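Local coordinates for SAM-dependent O-methyltransferase (Leptospira interrogans, PDB 2HNK), which binds S-adenosyl-L-homocysteine and probably transfers methyl groups from S-adenosyl-L-methionine to hydroxyl groups of its substrates, at residues Y73-F78 / I88-V93; V100-W105 / I114-G119. One frame throughout, in Å; residues are numbered along the deposited sequence.

Contact 1 of 2, residues Y73-F78 / I88-V93. With SAH (S-adenosyl-L-homocysteine), chain O.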
ATOM      1  N   TYR C  73       3.932  13.805  12.906  1.00 24.69           N
ATOM      2  CA  TYR C  73       4.585  13.442  11.638  1.00 24.54           C
ATOM      3  C   TYR C  73       3.625  12.848  10.613  1.00 24.19           C
ATOM      4  O   TYR C  73       3.615  13.271   9.454  1.00 24.19           O
ATOM      5  CB  TYR C  73       5.810  12.517  11.828  1.00 24.55           C
ATOM      6  CG  TYR C  73       6.679  12.416  10.574  1.00 24.45           C
ATOM      7  CD1 TYR C  73       6.414  11.467   9.585  1.00 24.32           C
ATOM      8  CD2 TYR C  73       7.750  13.288  10.369  1.00 25.04           C
ATOM      9  CE1 TYR C  73       7.197  11.383   8.432  1.00 24.56           C
ATOM     10  CE2 TYR C  73       8.542  13.208   9.219  1.00 24.73           C
ATOM     11  CZ  TYR C  73       8.257  12.254   8.258  1.00 24.56           C
ATOM     12  OH  TYR C  73       9.029  12.175   7.121  1.00 24.37           O
ATOM     13  N   SER C  74       2.824  11.879  11.037  1.00 23.59           N
ATOM     14  CA  SER C  74       1.931  11.186  10.125  1.00 23.73           C
ATOM     15  C   SER C  74       0.838  12.111   9.604  1.00 24.05           C
ATOM     16  O   SER C  74       0.499  12.065   8.419  1.00 24.31           O
ATOM     17  CB  SER C  74       1.335   9.923  10.770  1.00 23.86           C
ATOM     18  OG  SER C  74       0.561  10.213  11.919  1.00 23.21           O
ATOM     19  N   SER C  75       0.312  12.971  10.482  1.00 24.14           N
ATOM     20  CA  SER C  75      -0.724  13.948  10.100  1.00 24.09           C
ATOM     21  C   SER C  75      -0.188  14.912   9.042  1.00 23.96           C
ATOM     22  O   SER C  75      -0.912  15.316   8.143  1.00 23.70           O
ATOM     23  CB  SER C  75      -1.260  14.712  11.325  1.00 23.62           C
ATOM     24  OG  SER C  75      -0.250  15.498  11.931  1.00 22.32           O
ATOM     25  N   LEU C  76       1.092  15.255   9.164  1.00 24.31           N
ATOM     26  CA  LEU C  76       1.811  16.071   8.182  1.00 24.49           C
ATOM     27  C   LEU C  76       1.848  15.371   6.822  1.00 24.50           C
ATOM     28  O   LEU C  76       1.662  16.011   5.789  1.00 24.62           O
ATOM     29  CB  LEU C  76       3.229  16.311   8.687  1.00 24.87           C
ATOM     30  CG  LEU C  76       3.938  17.663   8.710  1.00 25.69           C
ATOM     31  CD1 LEU C  76       3.013  18.841   9.035  1.00 24.96           C
ATOM     32  CD2 LEU C  76       5.115  17.580   9.696  1.00 24.45           C
ATOM     33  N   CYS C  77       2.057  14.052   6.831  1.00 24.19           N
ATOM     34  CA  CYS C  77       2.053  13.258   5.600  1.00 23.70           C
ATOM     35  C   CYS C  77       0.667  13.158   4.979  1.00 23.64           C
ATOM     36  O   CYS C  77       0.518  13.344   3.778  1.00 23.50           O
ATOM     37  CB  CYS C  77       2.622  11.858   5.842  1.00 23.38           C
ATOM     38  SG  CYS C  77       4.314  11.908   6.402  1.00 22.97           S
ATOM     39  N   PHE C  78      -0.339  12.848   5.795  1.00 23.66           N
ATOM     40  CA  PHE C  78      -1.720  12.829   5.333  1.00 23.73           C
ATOM     41  C   PHE C  78      -2.155  14.189   4.796  1.00 24.14           C
ATOM     42  O   PHE C  78      -2.735  14.257   3.717  1.00 24.55           O
ATOM     43  CB  PHE C  78      -2.676  12.408   6.452  1.00 23.44           C
ATOM     44  CG  PHE C  78      -2.586  10.954   6.821  1.00 22.88           C
ATOM     45  CD1 PHE C  78      -2.267  10.574   8.123  1.00 21.95           C
ATOM     46  CD2 PHE C  78      -2.826   9.962   5.873  1.00 21.62           C
ATOM     47  CE1 PHE C  78      -2.183   9.226   8.481  1.00 21.74           C
ATOM     48  CE2 PHE C  78      -2.737   8.611   6.216  1.00 21.43           C
ATOM     49  CZ  PHE C  78      -2.419   8.245   7.533  1.00 21.52           C
ATOM     50  N   ILE C  88      -8.372  16.425   7.201  1.00 26.10           N
ATOM     51  CA  ILE C  88      -8.071  15.402   8.222  1.00 25.65           C
ATOM     52  C   ILE C  88      -8.451  15.860   9.638  1.00 25.79           C
ATOM     53  O   ILE C  88      -8.119  16.972  10.046  1.00 26.09           O
ATOM     54  CB  ILE C  88      -6.568  14.932   8.166  1.00 25.38           C
ATOM     55  CG1 ILE C  88      -6.243  13.954   9.308  1.00 25.34           C
ATOM     56  CG2 ILE C  88      -5.606  16.114   8.155  1.00 25.13           C
ATOM     57  CD1 ILE C  88      -4.860  13.308   9.224  1.00 24.89           C
ATOM     58  N   LEU C  89      -9.163  15.006  10.370  1.00 25.51           N
ATOM     59  CA  LEU C  89      -9.361  15.190  11.805  1.00 25.56           C
ATOM     60  C   LEU C  89      -8.359  14.359  12.611  1.00 25.54           C
ATOM     61  O   LEU C  89      -8.235  13.151  12.408  1.00 25.12           O
ATOM     62  CB  LEU C  89     -10.798  14.831  12.220  1.00 25.33           C
ATOM     63  CG  LEU C  89     -11.118  14.747  13.721  1.00 25.53           C
ATOM     64  CD1 LEU C  89     -10.986  16.091  14.410  1.00 26.03           C
ATOM     65  CD2 LEU C  89     -12.513  14.189  13.959  1.00 26.18           C
ATOM     66  N   CYS C  90      -7.660  15.030  13.526  1.00 25.86           N
ATOM     67  CA  CYS C  90      -6.696  14.404  14.420  1.00 26.26           C
ATOM     68  C   CYS C  90      -7.231  14.316  15.841  1.00 26.99           C
ATOM     69  O   CYS C  90      -7.704  15.307  16.394  1.00 27.10           O
ATOM     70  CB  CYS C  90      -5.403  15.210  14.430  1.00 26.13           C
ATOM     71  SG  CYS C  90      -4.535  15.187  12.878  1.00 24.83           S
ATOM     72  N   CYS C  91      -7.146  13.123  16.422  1.00 27.82           N
ATOM     73  CA  CYS C  91      -7.621  12.866  17.780  1.00 28.40           C
ATOM     74  C   CYS C  91      -6.439  12.491  18.646  1.00 29.08           C
ATOM     75  O   CYS C  91      -5.706  11.543  18.331  1.00 29.16           O
ATOM     76  CB  CYS C  91      -8.609  11.698  17.808  1.00 28.48           C
ATOM     77  SG  CYS C  91      -9.973  11.816  16.656  1.00 28.35           S
ATOM     78  N   ASP C  92      -6.258  13.230  19.734  1.00 29.44           N
ATOM     79  CA  ASP C  92      -5.176  12.977  20.671  1.00 29.78           C
ATOM     80  C   ASP C  92      -5.596  13.477  22.043  1.00 30.41           C
ATOM     81  O   ASP C  92      -6.405  14.407  22.155  1.00 30.43           O
ATOM     82  CB  ASP C  92      -3.895  13.681  20.214  1.00 29.76           C
ATOM     83  CG  ASP C  92      -2.628  13.000  20.727  1.00 30.04           C
ATOM     84  OD1 ASP C  92      -2.243  13.227  21.894  1.00 31.36           O
ATOM     85  OD2 ASP C  92      -2.000  12.248  19.957  1.00 28.82           O
ATOM     86  N   VAL C  93      -5.054  12.849  23.082  1.00 31.06           N
ATOM     87  CA  VAL C  93      -5.301  13.261  24.461  1.00 31.93           C
ATOM     88  C   VAL C  93      -4.377  14.383  24.930  1.00 32.54           C
ATOM     89  O   VAL C  93      -4.642  15.005  25.961  1.00 32.93           O
ATOM     90  CB  VAL C  93      -5.153  12.072  25.446  1.00 31.93           C
ATOM     91  CG1 VAL C  93      -6.318  11.117  25.302  1.00 32.12           C
ATOM     92  CG2 VAL C  93      -3.816  11.347  25.246  1.00 31.68           C
TER
HETATM   93  N   SAH O2003       0.846   9.218  14.691  1.00 47.74           N
HETATM   94  CA  SAH O2003       1.970   9.692  15.556  1.00 48.17           C
HETATM   95  CB  SAH O2003       2.291   8.644  16.621  1.00 48.45           C
HETATM   96  CG  SAH O2003       1.153   8.390  17.614  1.00 50.39           C
HETATM   97  SD  SAH O2003       1.830   7.983  19.238  1.00 53.68           S
HETATM   98  C   SAH O2003       3.230  10.097  14.773  1.00 47.79           C
HETATM   99  O   SAH O2003       4.193  10.620  15.342  1.00 47.39           O
HETATM  100  OXT SAH O2003       3.319   9.917  13.560  1.00 47.16           O
HETATM  101  C5' SAH O2003       0.214   7.804  20.037  1.00 56.41           C
HETATM  102  C4' SAH O2003      -0.459   9.107  20.456  1.00 57.98           C
HETATM  103  O4' SAH O2003      -1.795   8.825  20.818  1.00 59.36           O
HETATM  104  C3' SAH O2003       0.198   9.758  21.662  1.00 58.98           C
HETATM  105  O3' SAH O2003       0.495  11.097  21.342  1.00 59.52           O
HETATM  106  C2' SAH O2003      -0.831   9.727  22.774  1.00 59.66           C
HETATM  107  O2' SAH O2003      -0.855  10.957  23.468  1.00 59.98           O
HETATM  108  C1' SAH O2003      -2.135   9.493  22.018  1.00 59.67           C
HETATM  109  N9  SAH O2003      -3.150   8.741  22.790  1.00 59.55           N
HETATM  110  C8  SAH O2003      -2.961   7.812  23.789  1.00 59.55           C
HETATM  111  N7  SAH O2003      -4.174   7.388  24.224  1.00 59.33           N
HETATM  112  C5  SAH O2003      -5.136   8.026  23.515  1.00 59.65           C
HETATM  113  C6  SAH O2003      -6.530   7.980  23.538  1.00 59.47           C
HETATM  114  N6  SAH O2003      -7.173   7.184  24.384  1.00 59.55           N
HETATM  115  N1  SAH O2003      -7.257   8.778  22.673  1.00 59.67           N
HETATM  116  C2  SAH O2003      -6.610   9.615  21.782  1.00 59.56           C
HETATM  117  N3  SAH O2003      -5.229   9.659  21.761  1.00 59.81           N
HETATM  118  C4  SAH O2003      -4.504   8.882  22.614  1.00 59.85           C

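Contact 2 of 2, residues V100-W105 / I114-G119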
ATOM      1  N   VAL C 100       3.280  20.715  19.549  1.00 27.28           N
ATOM      2  CA  VAL C 100       4.410  20.494  18.639  1.00 26.55           C
ATOM      3  C   VAL C 100       3.890  20.212  17.225  1.00 26.46           C
ATOM      4  O   VAL C 100       4.377  20.793  16.258  1.00 26.57           O
ATOM      5  CB  VAL C 100       5.341  19.337  19.095  1.00 26.62           C
ATOM      6  CG1 VAL C 100       6.570  19.212  18.150  1.00 26.07           C
ATOM      7  CG2 VAL C 100       5.781  19.531  20.540  1.00 25.72           C
ATOM      8  N   ALA C 101       2.887  19.337  17.114  1.00 26.14           N
ATOM      9  CA  ALA C 101       2.250  19.045  15.827  1.00 25.54           C
ATOM     10  C   ALA C 101       1.824  20.323  15.102  1.00 25.47           C
ATOM     11  O   ALA C 101       2.227  20.544  13.964  1.00 25.63           O
ATOM     12  CB  ALA C 101       1.068  18.107  16.008  1.00 25.17           C
ATOM     13  N   ARG C 102       1.036  21.171  15.771  1.00 25.27           N
ATOM     14  CA  ARG C 102       0.547  22.415  15.162  1.00 25.00           C
ATOM     15  C   ARG C 102       1.666  23.364  14.751  1.00 24.89           C
ATOM     16  O   ARG C 102       1.573  24.040  13.725  1.00 24.82           O
ATOM     17  CB  ARG C 102      -0.458  23.134  16.067  1.00 24.95           C
ATOM     18  CG  ARG C 102      -1.080  24.339  15.377  1.00 24.91           C
ATOM     19  CD  ARG C 102      -2.175  24.982  16.197  1.00 23.88           C
ATOM     20  NE  ARG C 102      -3.363  24.139  16.338  1.00 22.01           N
ATOM     21  CZ  ARG C 102      -4.248  23.899  15.376  1.00 22.24           C
ATOM     22  NH1 ARG C 102      -4.077  24.404  14.156  1.00 23.06           N
ATOM     23  NH2 ARG C 102      -5.306  23.138  15.633  1.00 21.75           N
ATOM     24  N   LYS C 103       2.727  23.408  15.547  1.00 25.08           N
ATOM     25  CA  LYS C 103       3.928  24.135  15.165  1.00 25.12           C
ATOM     26  C   LYS C 103       4.350  23.748  13.739  1.00 25.04           C
ATOM     27  O   LYS C 103       4.632  24.610  12.911  1.00 25.19           O
ATOM     28  CB  LYS C 103       5.051  23.854  16.161  1.00 25.06           C
ATOM     29  CG  LYS C 103       6.384  24.474  15.789  1.00 24.94           C
ATOM     30  CD  LYS C 103       7.491  23.885  16.622  1.00 24.95           C
ATOM     31  CE  LYS C 103       8.830  24.364  16.131  1.00 25.37           C
ATOM     32  NZ  LYS C 103       9.921  23.949  17.058  1.00 26.62           N
ATOM     33  N   TYR C 104       4.351  22.450  13.447  1.00 25.19           N
ATOM     34  CA  TYR C 104       4.782  21.965  12.130  1.00 24.94           C
ATOM     35  C   TYR C 104       3.708  22.059  11.056  1.00 24.83           C
ATOM     36  O   TYR C 104       4.030  22.317   9.901  1.00 24.81           O
ATOM     37  CB  TYR C 104       5.409  20.573  12.231  1.00 24.67           C
ATOM     38  CG  TYR C 104       6.751  20.658  12.896  1.00 24.80           C
ATOM     39  CD1 TYR C 104       6.872  20.527  14.284  1.00 23.72           C
ATOM     40  CD2 TYR C 104       7.906  20.935  12.147  1.00 24.37           C
ATOM     41  CE1 TYR C 104       8.111  20.642  14.909  1.00 23.79           C
ATOM     42  CE2 TYR C 104       9.146  21.057  12.762  1.00 24.02           C
ATOM     43  CZ  TYR C 104       9.241  20.913  14.144  1.00 24.72           C
ATOM     44  OH  TYR C 104      10.471  21.024  14.755  1.00 25.60           O
ATOM     45  N   TRP C 105       2.442  21.880  11.433  1.00 24.51           N
ATOM     46  CA  TRP C 105       1.338  22.171  10.520  1.00 24.85           C
ATOM     47  C   TRP C 105       1.441  23.617   9.994  1.00 25.50           C
ATOM     48  O   TRP C 105       1.299  23.864   8.786  1.00 25.06           O
ATOM     49  CB  TRP C 105      -0.018  21.981  11.205  1.00 24.40           C
ATOM     50  CG  TRP C 105      -0.286  20.612  11.762  1.00 24.21           C
ATOM     51  CD1 TRP C 105       0.307  19.431  11.392  1.00 23.61           C
ATOM     52  CD2 TRP C 105      -1.263  20.273  12.758  1.00 23.37           C
ATOM     53  NE1 TRP C 105      -0.229  18.388  12.104  1.00 22.97           N
ATOM     54  CE2 TRP C 105      -1.194  18.872  12.948  1.00 23.05           C
ATOM     55  CE3 TRP C 105      -2.186  21.017  13.509  1.00 22.76           C
ATOM     56  CZ2 TRP C 105      -2.008  18.197  13.871  1.00 23.69           C
ATOM     57  CZ3 TRP C 105      -2.995  20.349  14.429  1.00 23.63           C
ATOM     58  CH2 TRP C 105      -2.903  18.948  14.598  1.00 24.07           C
ATOM     59  N   ILE C 114      -6.549  20.832   8.446  1.00 26.94           N
ATOM     60  CA  ILE C 114      -6.450  20.012   9.657  1.00 26.54           C
ATOM     61  C   ILE C 114      -7.409  20.441  10.763  1.00 26.91           C
ATOM     62  O   ILE C 114      -7.520  21.633  11.068  1.00 27.23           O
ATOM     63  CB  ILE C 114      -5.000  19.995  10.206  1.00 26.30           C
ATOM     64  CG1 ILE C 114      -4.025  19.511   9.130  1.00 25.56           C
ATOM     65  CG2 ILE C 114      -4.895  19.128  11.447  1.00 26.33           C
ATOM     66  CD1 ILE C 114      -2.579  19.726   9.475  1.00 24.47           C
ATOM     67  N   PHE C 115      -8.075  19.447  11.359  1.00 26.94           N
ATOM     68  CA  PHE C 115      -9.024  19.617  12.456  1.00 27.09           C
ATOM     69  C   PHE C 115      -8.521  18.861  13.684  1.00 27.51           C
ATOM     70  O   PHE C 115      -8.089  17.715  13.585  1.00 28.30           O
ATOM     71  CB  PHE C 115     -10.396  19.060  12.062  1.00 26.75           C
ATOM     72  CG  PHE C 115     -11.040  19.770  10.900  1.00 26.87           C
ATOM     73  CD1 PHE C 115     -10.495  19.689   9.615  1.00 25.95           C
ATOM     74  CD2 PHE C 115     -12.213  20.498  11.084  1.00 26.02           C
ATOM     75  CE1 PHE C 115     -11.092  20.344   8.546  1.00 25.72           C
ATOM     76  CE2 PHE C 115     -12.828  21.146  10.013  1.00 25.31           C
ATOM     77  CZ  PHE C 115     -12.269  21.072   8.747  1.00 25.45           C
ATOM     78  N   LEU C 116      -8.586  19.487  14.847  1.00 27.74           N
ATOM     79  CA  LEU C 116      -8.094  18.850  16.062  1.00 27.97           C
ATOM     80  C   LEU C 116      -9.184  18.754  17.122  1.00 28.37           C
ATOM     81  O   LEU C 116      -9.912  19.716  17.370  1.00 28.92           O
ATOM     82  CB  LEU C 116      -6.874  19.604  16.604  1.00 27.84           C
ATOM     83  CG  LEU C 116      -6.162  19.107  17.872  1.00 27.57           C
ATOM     84  CD1 LEU C 116      -5.506  17.757  17.676  1.00 26.49           C
ATOM     85  CD2 LEU C 116      -5.134  20.125  18.307  1.00 27.44           C
ATOM     86  N   LYS C 117      -9.301  17.573  17.718  1.00 28.71           N
ATOM     87  CA  LYS C 117     -10.141  17.365  18.872  1.00 28.53           C
ATOM     88  C   LYS C 117      -9.345  16.653  19.961  1.00 28.91           C
ATOM     89  O   LYS C 117      -9.039  15.463  19.850  1.00 28.41           O
ATOM     90  CB  LYS C 117     -11.398  16.567  18.516  1.00 28.79           C
ATOM     91  CG  LYS C 117     -12.451  16.524  19.639  1.00 28.06           C
ATOM     92  CD  LYS C 117     -12.810  17.924  20.140  1.00 27.77           C
ATOM     93  CE  LYS C 117     -13.780  17.878  21.319  1.00 28.47           C
ATOM     94  NZ  LYS C 117     -13.148  17.293  22.525  1.00 28.98           N
ATOM     95  N   LEU C 118      -9.017  17.410  21.007  1.00 29.17           N
ATOM     96  CA  LEU C 118      -8.354  16.884  22.189  1.00 29.62           C
ATOM     97  C   LEU C 118      -9.367  16.199  23.082  1.00 29.86           C
ATOM     98  O   LEU C 118     -10.524  16.616  23.163  1.00 30.05           O
ATOM     99  CB  LEU C 118      -7.660  18.006  22.968  1.00 29.54           C
ATOM    100  CG  LEU C 118      -6.513  18.750  22.274  1.00 30.29           C
ATOM    101  CD1 LEU C 118      -6.192  20.030  23.036  1.00 30.75           C
ATOM    102  CD2 LEU C 118      -5.248  17.871  22.105  1.00 29.83           C
ATOM    103  N   GLY C 119      -8.915  15.151  23.759  1.00 30.23           N
ATOM    104  CA  GLY C 119      -9.767  14.352  24.620  1.00 30.92           C
ATOM    105  C   GLY C 119      -9.615  12.892  24.261  1.00 31.49           C
ATOM    106  O   GLY C 119      -8.802  12.546  23.403  1.00 31.91           O
TER

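Contact 1 of 2, residues Y73-F78 / I88-V93
In the Rossmann-like methyltransferase fold, helix 73-81 packs on strand 87-92 through Phe-78, Ser-75, Ile-88 and Cys-90. Ile-88 CD1 lies 3.6 Å from Phe-78 CB, and the two side chains cross at about a right angle. The Ile-88 chain is fully extended (chi1 175°, chi2 172°), which carries CD1 across to the helix. The Phe-78 ring continues away from the strand to Phe-152 and helix 46-59. One turn earlier, Ser-75 CB rests on Cys-90 SG at 3.7 Å. Ser-75 OG is hydrogen-bonded to Gly-72 O.

The axes of segments 73-78 and 88-92 run antiparallel, at 172°, as the second half of the beta-alpha-beta unit 63-67, 73-81, 87-92. The ligand spans the end of this unit. Ser-74 N donates to SAH OXT, and Ser-74 OG accepts from SAH N at 3.0 Å. Glu-66 also bonds to Ser-74 OG. At the C-terminal end of the strand, Asp-92 takes both ribose hydroxyls: OD1 accepts from SAH O2' and OD2 from SAH O3', each at 3.1 Å. Backbone N-H groups of Thr-69 and Phe-70 bond OD2, and that of Ser-94 bonds OD1, so the carboxylate is fixed in rotation.

Contact 2 of 2, residues V100-W105 / I114-G119
This is an apolar helix-on-sheet contact at strand 114-118, one of the two outermost strands of the chain's sheet, built on Trp-105 and Ile-114. Ile-114 CD1 sits over one face of the indole, 3.4 Å from the centroid of its five-membered ring and 13° off the ring normal. This is a CH-pi contact. Ile-114 CG2 reaches the six-membered part of the same ring system, 3.7 Å from Trp-105 CH2. The two branches thus share the length of the indole. With CG1 anti to the carbonyl carbon and CG2 anti to the backbone N, CD1 and CG2 come down on the two ends of the indole. The opposite face of the indole is turned to its own helix, with Ala-101 O 3.3 Å above the ring plane and displaced toward the rim.

Helix 95-107 and strand 114-118 close the beta-alpha-beta unit that starts with strand 87-92. The axes of segments 100-105 and 114-118 run nearly antiparallel, at 168°, and the helix lies over this edge of one side of the sheet. Leu-116 points the same way as Ile-114, two residues along the strand. Its CD1 meets the edge of the indole near the ring plane, 4.2 Å from Trp-105 CH2.

Arg-102 closes the outer side of this packing. Its chain bends at chi3 (-68°), which lays the guanidinium against the indole rim: Trp-105 CZ3 lies 3.8 Å above the guanidinium plane, over its centre. From there Arg-102 NH2 comes to 4.0 Å from Leu-116 CB. Arg-102 NH1 forms a salt bridge with Glu-111, in the loop between helix and strand. The polar edge of the buried indole is satisfied as well, since Trp-105 NE1 is hydrogen-bonded to Ser-75 OG on helix 73-81.

Contacts 1 and 2 follow each other along the chain, and their centres are about 7 Å apart. Strands 87-92 and 114-118 are neighbours in the parallel part of the sheet. Cys-90 N lies 2.7 Å from Phe-115 O, and Ile-88 O lies 2.8 Å from Phe-115 N; both are probable hydrogen bonds. The Trp-105 indole also packs on Cys-90, so contact 2 reaches the strand of contact 1. Contact 1 holds ligand-binding residues directly. Contact 2 stands further back, with the Leu-116 side chain about 9 Å from SAH, although Gly-119 touches the ligand. Nearby, Val-93 CG1 packs 3.4 Å from Gly-119 O.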